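Local coordinates for protein putative modulator of DNA gyrase (Bacteroides thetaiotaomicron, PDB 1VPB) that is a putative modulator of DNA gyrase, probably a metallopeptidase like other members of its family, though its own activity is not established, at residues A[248-253]-A[440-445]; A[370-375]-A[391-396]. All coordinates share one frame; numbering follows the deposited sequence.

Contact 1 (A[248-253]-A[440-445]); sequences TMVVDP and SLVFEG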
loop_
_atom_site.group_PDB
_atom_site.type_symbol
_atom_site.label_atom_id
_atom_site.label_comp_id
_atom_site.label_asym_id
_atom_site.label_seq_id
_atom_site.Cartn_x
_atom_site.Cartn_y
_atom_site.Cartn_z
ATOM N N THR A 248 2.939 29.097 -20.359
ATOM C CA THR A 248 3.862 29.150 -19.224
ATOM C C THR A 248 3.254 28.341 -18.068
ATOM O O THR A 248 2.098 28.572 -17.706
ATOM C CB THR A 248 4.020 30.572 -18.744
ATOM O OG1 THR A 248 4.506 31.405 -19.814
ATOM C CG2 THR A 248 5.054 30.673 -17.617
ATOM N N MET A 249 4.010 27.414 -17.499
ATOM C CA MET A 249 3.512 26.632 -16.373
ATOM C C MET A 249 4.107 27.127 -15.062
ATOM O O MET A 249 5.319 27.174 -14.904
ATOM C CB MET A 249 3.824 25.144 -16.554
ATOM C CG MET A 249 3.288 24.304 -15.409
ATOM S SD MET A 249 3.389 22.527 -15.559
ATOM C CE MET A 249 5.121 22.246 -15.763
ATOM N N VAL A 250 3.230 27.508 -14.129
ATOM C CA VAL A 250 3.652 27.834 -12.770
ATOM C C VAL A 250 3.210 26.670 -11.849
ATOM O O VAL A 250 2.095 26.167 -11.966
ATOM C CB VAL A 250 3.073 29.184 -12.276
ATOM C CG1 VAL A 250 3.634 29.521 -10.886
ATOM C CG2 VAL A 250 3.412 30.302 -13.264
ATOM N N VAL A 251 4.098 26.237 -10.968
ATOM C CA VAL A 251 3.790 25.162 -10.016
ATOM C C VAL A 251 4.070 25.597 -8.586
ATOM O O VAL A 251 5.121 26.152 -8.292
ATOM C CB VAL A 251 4.590 23.891 -10.321
ATOM C CG1 VAL A 251 4.034 22.704 -9.494
ATOM C CG2 VAL A 251 4.572 23.586 -11.804
ATOM N N ASP A 252 3.107 25.337 -7.692
ATOM C CA ASP A 252 3.244 25.765 -6.294
ATOM C C ASP A 252 4.153 24.847 -5.509
ATOM O O ASP A 252 4.547 23.803 -6.016
ATOM C CB ASP A 252 1.872 25.971 -5.646
ATOM C CG ASP A 252 1.032 24.714 -5.564
ATOM O OD1 ASP A 252 1.584 23.593 -5.579
ATOM O OD2 ASP A 252 -0.229 24.815 -5.466
ATOM N N PRO A 253 4.564 25.264 -4.315
ATOM C CA PRO A 253 5.465 24.495 -3.514
ATOM C C PRO A 253 4.801 23.222 -3.000
ATOM O O PRO A 253 5.465 22.234 -2.721
ATOM C CB PRO A 253 5.770 25.437 -2.349
ATOM C CG PRO A 253 5.454 26.744 -2.808
ATOM C CD PRO A 253 4.243 26.550 -3.682
ATOM N N SER A 440 8.312 27.297 -5.445
ATOM C CA SER A 440 7.516 27.464 -6.638
ATOM C C SER A 440 8.438 27.488 -7.859
ATOM O O SER A 440 9.589 27.926 -7.793
ATOM C CB SER A 440 6.661 28.762 -6.580
ATOM O OG SER A 440 5.704 28.690 -5.512
ATOM N N LEU A 441 7.891 27.077 -8.997
ATOM C CA LEU A 441 8.651 26.964 -10.223
ATOM C C LEU A 441 7.902 27.537 -11.434
ATOM O O LEU A 441 6.678 27.499 -11.488
ATOM C CB LEU A 441 8.922 25.501 -10.500
ATOM C CG LEU A 441 9.646 24.683 -9.462
ATOM C CD1 LEU A 441 9.643 23.252 -9.972
ATOM C CD2 LEU A 441 11.049 25.190 -9.199
ATOM N N VAL A 442 8.652 28.097 -12.379
ATOM C CA VAL A 442 8.085 28.604 -13.591
ATOM C C VAL A 442 8.839 28.022 -14.779
ATOM O O VAL A 442 10.063 28.100 -14.847
ATOM C CB VAL A 442 8.195 30.146 -13.704
ATOM C CG1 VAL A 442 7.520 30.604 -14.951
ATOM C CG2 VAL A 442 7.574 30.849 -12.454
ATOM N N PHE A 443 8.083 27.423 -15.684
ATOM C CA PHE A 443 8.625 26.816 -16.891
ATOM C C PHE A 443 7.990 27.481 -18.094
ATOM O O PHE A 443 6.781 27.744 -18.099
ATOM C CB PHE A 443 8.247 25.334 -16.944
ATOM C CG PHE A 443 8.747 24.513 -15.830
ATOM C CD1 PHE A 443 9.987 23.844 -15.925
ATOM C CD2 PHE A 443 7.983 24.299 -14.669
ATOM C CE1 PHE A 443 10.434 23.015 -14.914
ATOM C CE2 PHE A 443 8.460 23.461 -13.650
ATOM C CZ PHE A 443 9.690 22.827 -13.772
ATOM N N GLU A 444 8.766 27.749 -19.148
ATOM C CA GLU A 444 8.184 28.313 -20.346
ATOM C C GLU A 444 7.905 27.272 -21.414
ATOM O O GLU A 444 8.659 26.323 -21.576
ATOM C CB GLU A 444 9.133 29.358 -20.948
ATOM C CG GLU A 444 9.304 30.628 -20.141
ATOM C CD GLU A 444 8.059 31.484 -20.065
ATOM O OE1 GLU A 444 7.101 31.222 -20.840
ATOM O OE2 GLU A 444 8.045 32.428 -19.215
ATOM N N GLY A 445 6.840 27.508 -22.179
ATOM C CA GLY A 445 6.566 26.752 -23.405
ATOM C C GLY A 445 6.237 25.298 -23.132
ATOM O O GLY A 445 6.844 24.395 -23.700
#
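Thr248 and Glu444 join at one end of an antiparallel strand pair, and Thr248 shows how a small branched side chain can serve two neighbours at once. Its CB lies 3.8 Å from Glu444 OE1, and there the chain forks. The hydroxyl branch gives its proton to the carboxylate: OG1 stands 2.8 Å from Glu444 OE1, on the syn side and 34° out of the carboxylate plane. The methyl branch rests with CG2 3.6 Å from Val442 CG1 and also reaches the carbonyl O of Phe443; chi1 of -58° sets OG1 beside the backbone N and leaves CG2 anti to that nitrogen. A valine in its place would probably keep the methyl packing but leave the Glu444 carboxylate without its hydroxyl mate, freer to turn. Lys370 O is a weak, alternative acceptor for the same proton. Glu444 reaches the hydroxyl because its chain bends at chi2 (-67°), which brings the carboxylate back toward the neighbouring strand. Beyond this end the pairing is regular antiparallel: Met249 with Phe443 and Val251 with Leu441 form the hydrogen-bonded pairs, Val250 with Val442 the non-hydrogen-bonded pair between them. In the mixed sheet of the C-terminal family region, strand 245-251 has 441-443 along one edge and 370-378 along the other. Met249 N lies 2.9 Å from Phe443 O, and Val251 N is equally close to Leu441 O. On the face carrying Met249, Val251, Leu441 and Phe443, the bent Met249 chain brings CE obliquely to within 3.7 Å of Phe443 CD2, while Val251 CG2 comes to the ring's edge near its plane, 4.3 Å from CE2. Leu259 of helix 256-265 covers this face, and Trp420 meets the Phe443 ring edge-to-face.

Contact 2 (A[370-375]-A[391-396]); sequences KGILVT and YGIEGF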
loop_
_atom_site.group_PDB
_atom_site.type_symbol
_atom_site.label_atom_id
_atom_site.label_comp_id
_atom_site.label_asym_id
_atom_site.label_seq_id
_atom_site.Cartn_x
_atom_site.Cartn_y
_atom_site.Cartn_z
ATOM N N LYS A 370 0.631 34.610 -20.160
ATOM C CA LYS A 370 -0.296 33.538 -20.518
ATOM C C LYS A 370 0.207 32.237 -19.974
ATOM O O LYS A 370 1.214 31.697 -20.443
ATOM C CB LYS A 370 -0.451 33.418 -22.026
ATOM C CG LYS A 370 -1.346 32.271 -22.502
ATOM C CD LYS A 370 -1.547 32.321 -24.036
ATOM C CE LYS A 370 -2.181 31.034 -24.553
ATOM N NZ LYS A 370 -2.343 31.040 -26.031
ATOM N N GLY A 371 -0.467 31.734 -18.949
ATOM C CA GLY A 371 0.036 30.562 -18.295
ATOM C C GLY A 371 -1.064 29.799 -17.624
ATOM O O GLY A 371 -2.235 30.170 -17.708
ATOM N N ILE A 372 -0.643 28.737 -16.977
ATOM C CA ILE A 372 -1.489 27.929 -16.110
ATOM C C ILE A 372 -0.734 27.705 -14.826
ATOM O O ILE A 372 0.430 27.283 -14.820
ATOM C CB ILE A 372 -1.824 26.582 -16.798
ATOM C CG1 ILE A 372 -2.721 26.858 -18.003
ATOM C CG2 ILE A 372 -2.459 25.592 -15.790
ATOM C CD1 ILE A 372 -3.110 25.613 -18.808
ATOM N N LEU A 373 -1.415 27.958 -13.713
ATOM C CA LEU A 373 -0.886 27.636 -12.413
ATOM C C LEU A 373 -1.382 26.236 -12.093
ATOM O O LEU A 373 -2.582 25.988 -12.118
ATOM C CB LEU A 373 -1.407 28.628 -11.372
ATOM C CG LEU A 373 -1.152 28.172 -9.924
ATOM C CD1 LEU A 373 0.321 28.093 -9.561
ATOM C CD2 LEU A 373 -1.913 29.087 -8.969
ATOM N N VAL A 374 -0.462 25.330 -11.800
ATOM C CA VAL A 374 -0.791 23.964 -11.392
ATOM C C VAL A 374 -0.848 23.829 -9.874
ATOM O O VAL A 374 0.147 24.009 -9.163
ATOM C CB VAL A 374 0.225 22.962 -11.992
ATOM C CG1 VAL A 374 -0.022 21.534 -11.454
ATOM C CG2 VAL A 374 0.101 23.007 -13.506
ATOM N N THR A 375 -2.042 23.535 -9.368
ATOM C CA THR A 375 -2.217 23.371 -7.930
ATOM C C THR A 375 -2.415 21.924 -7.544
ATOM O O THR A 375 -2.639 21.611 -6.356
ATOM C CB THR A 375 -3.428 24.194 -7.441
ATOM O OG1 THR A 375 -4.631 23.794 -8.126
ATOM C CG2 THR A 375 -3.240 25.647 -7.769
ATOM N N TYR A 391 0.786 14.107 -17.452
ATOM C CA TYR A 391 0.151 14.135 -16.136
ATOM C C TYR A 391 -1.115 14.924 -16.164
ATOM O O TYR A 391 -1.229 15.910 -16.882
ATOM C CB TYR A 391 1.039 14.749 -15.061
ATOM C CG TYR A 391 2.397 14.143 -14.893
ATOM C CD1 TYR A 391 2.562 12.820 -14.457
ATOM C CD2 TYR A 391 3.529 14.923 -15.054
ATOM C CE1 TYR A 391 3.834 12.300 -14.277
ATOM C CE2 TYR A 391 4.766 14.413 -14.877
ATOM C CZ TYR A 391 4.932 13.116 -14.492
ATOM O OH TYR A 391 6.201 12.664 -14.314
ATOM N N GLY A 392 -2.079 14.513 -15.352
ATOM C CA GLY A 392 -3.289 15.296 -15.241
ATOM C C GLY A 392 -3.040 16.463 -14.312
ATOM O O GLY A 392 -2.388 16.312 -13.282
ATOM N N ILE A 393 -3.594 17.614 -14.670
ATOM C CA ILE A 393 -3.462 18.810 -13.860
ATOM C C ILE A 393 -4.806 19.509 -13.585
ATOM O O ILE A 393 -5.785 19.380 -14.309
ATOM C CB ILE A 393 -2.451 19.810 -14.506
ATOM C CG1 ILE A 393 -2.985 20.371 -15.827
ATOM C CG2 ILE A 393 -1.085 19.133 -14.670
ATOM C CD1 ILE A 393 -3.654 21.775 -15.696
ATOM N N GLU A 394 -4.796 20.243 -12.491
ATOM C CA GLU A 394 -5.787 21.227 -12.197
ATOM C C GLU A 394 -5.121 22.490 -11.637
ATOM O O GLU A 394 -3.971 22.457 -11.173
ATOM C CB GLU A 394 -6.783 20.633 -11.199
ATOM C CG GLU A 394 -6.245 20.389 -9.800
ATOM C CD GLU A 394 -7.360 19.959 -8.849
ATOM O OE1 GLU A 394 -8.122 20.828 -8.347
ATOM O OE2 GLU A 394 -7.474 18.746 -8.627
ATOM N N GLY A 395 -5.863 23.588 -11.643
ATOM C CA GLY A 395 -5.338 24.860 -11.184
ATOM C C GLY A 395 -6.115 26.049 -11.721
ATOM O O GLY A 395 -7.350 26.108 -11.648
ATOM N N PHE A 396 -5.375 27.021 -12.245
ATOM C CA PHE A 396 -5.959 28.230 -12.770
ATOM C C PHE A 396 -5.256 28.700 -14.016
ATOM O O PHE A 396 -4.024 28.599 -14.132
ATOM C CB PHE A 396 -5.869 29.341 -11.737
ATOM C CG PHE A 396 -6.849 29.190 -10.642
ATOM C CD1 PHE A 396 -6.529 28.447 -9.524
ATOM C CD2 PHE A 396 -8.121 29.760 -10.758
ATOM C CE1 PHE A 396 -7.448 28.273 -8.507
ATOM C CE2 PHE A 396 -9.037 29.599 -9.741
ATOM C CZ PHE A 396 -8.682 28.843 -8.609
#
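A strongly twisted antiparallel ladder of the mixed sheet joins strands 370-378 and 388-399, whose short segments run at 114° to each other, so that pairing is confined to a few residues. Leu373 and Phe396 form the hydrogen-bonded pair: Leu373 N is 2.7 Å from Phe396 O, and Phe396 N returns a bond to Leu373 O. The next pair, Val374 with Gly395, is non-hydrogen-bonded. Its tight feature is a CA-H...O contact, with Gly395 CA 3.1 Å from Leu373 O, and a CB on Gly395 would clash with that oxygen. One residue further on, Glu394 O accepts the Thr375 N-H at 2.9 Å and a weak bond from Thr375 OG1, which chi1 of 58° tucks between the backbone N and the carbonyl carbon. Gln239 NE2 bonds Glu394 OE1, while OE2 makes a long, weak ion pair with Lys236. Ile393 supplies the apolar part, crossing two partners at about a right angle: its CD1 touches Ile372 CG2 at 4.0 Å and its CG2 lies 4.2 Å from Val374 CG1. With the bonds drawn chiefly from the main chain and the glycine surface pressed against a carbonyl, this junction depends on backbone shape more than on side-chain charge.

In the fold
After the long antiparallel sheet built from strands 36-52 to 207-214, the chain makes strand 245-251, whose end enters contact 1, and then wanders through helices 256-265 and 361-366 before strand 370-378 returns alongside it, in parallel. Contact 2 soon closes a short loop, with 15 residues between segments 370-375 and 391-396. Only after strand 402-413 and helix 416-421 does segment 440-445 close contact 1, across 186 residues, so the small loop falls wholly within the large one. The two contacts, with centres about 9 Å apart, share one sheet: Val250 O and Val374 N, 2.7 Å apart, probably form a hydrogen bond, joining strands from both contacts into a continuous run.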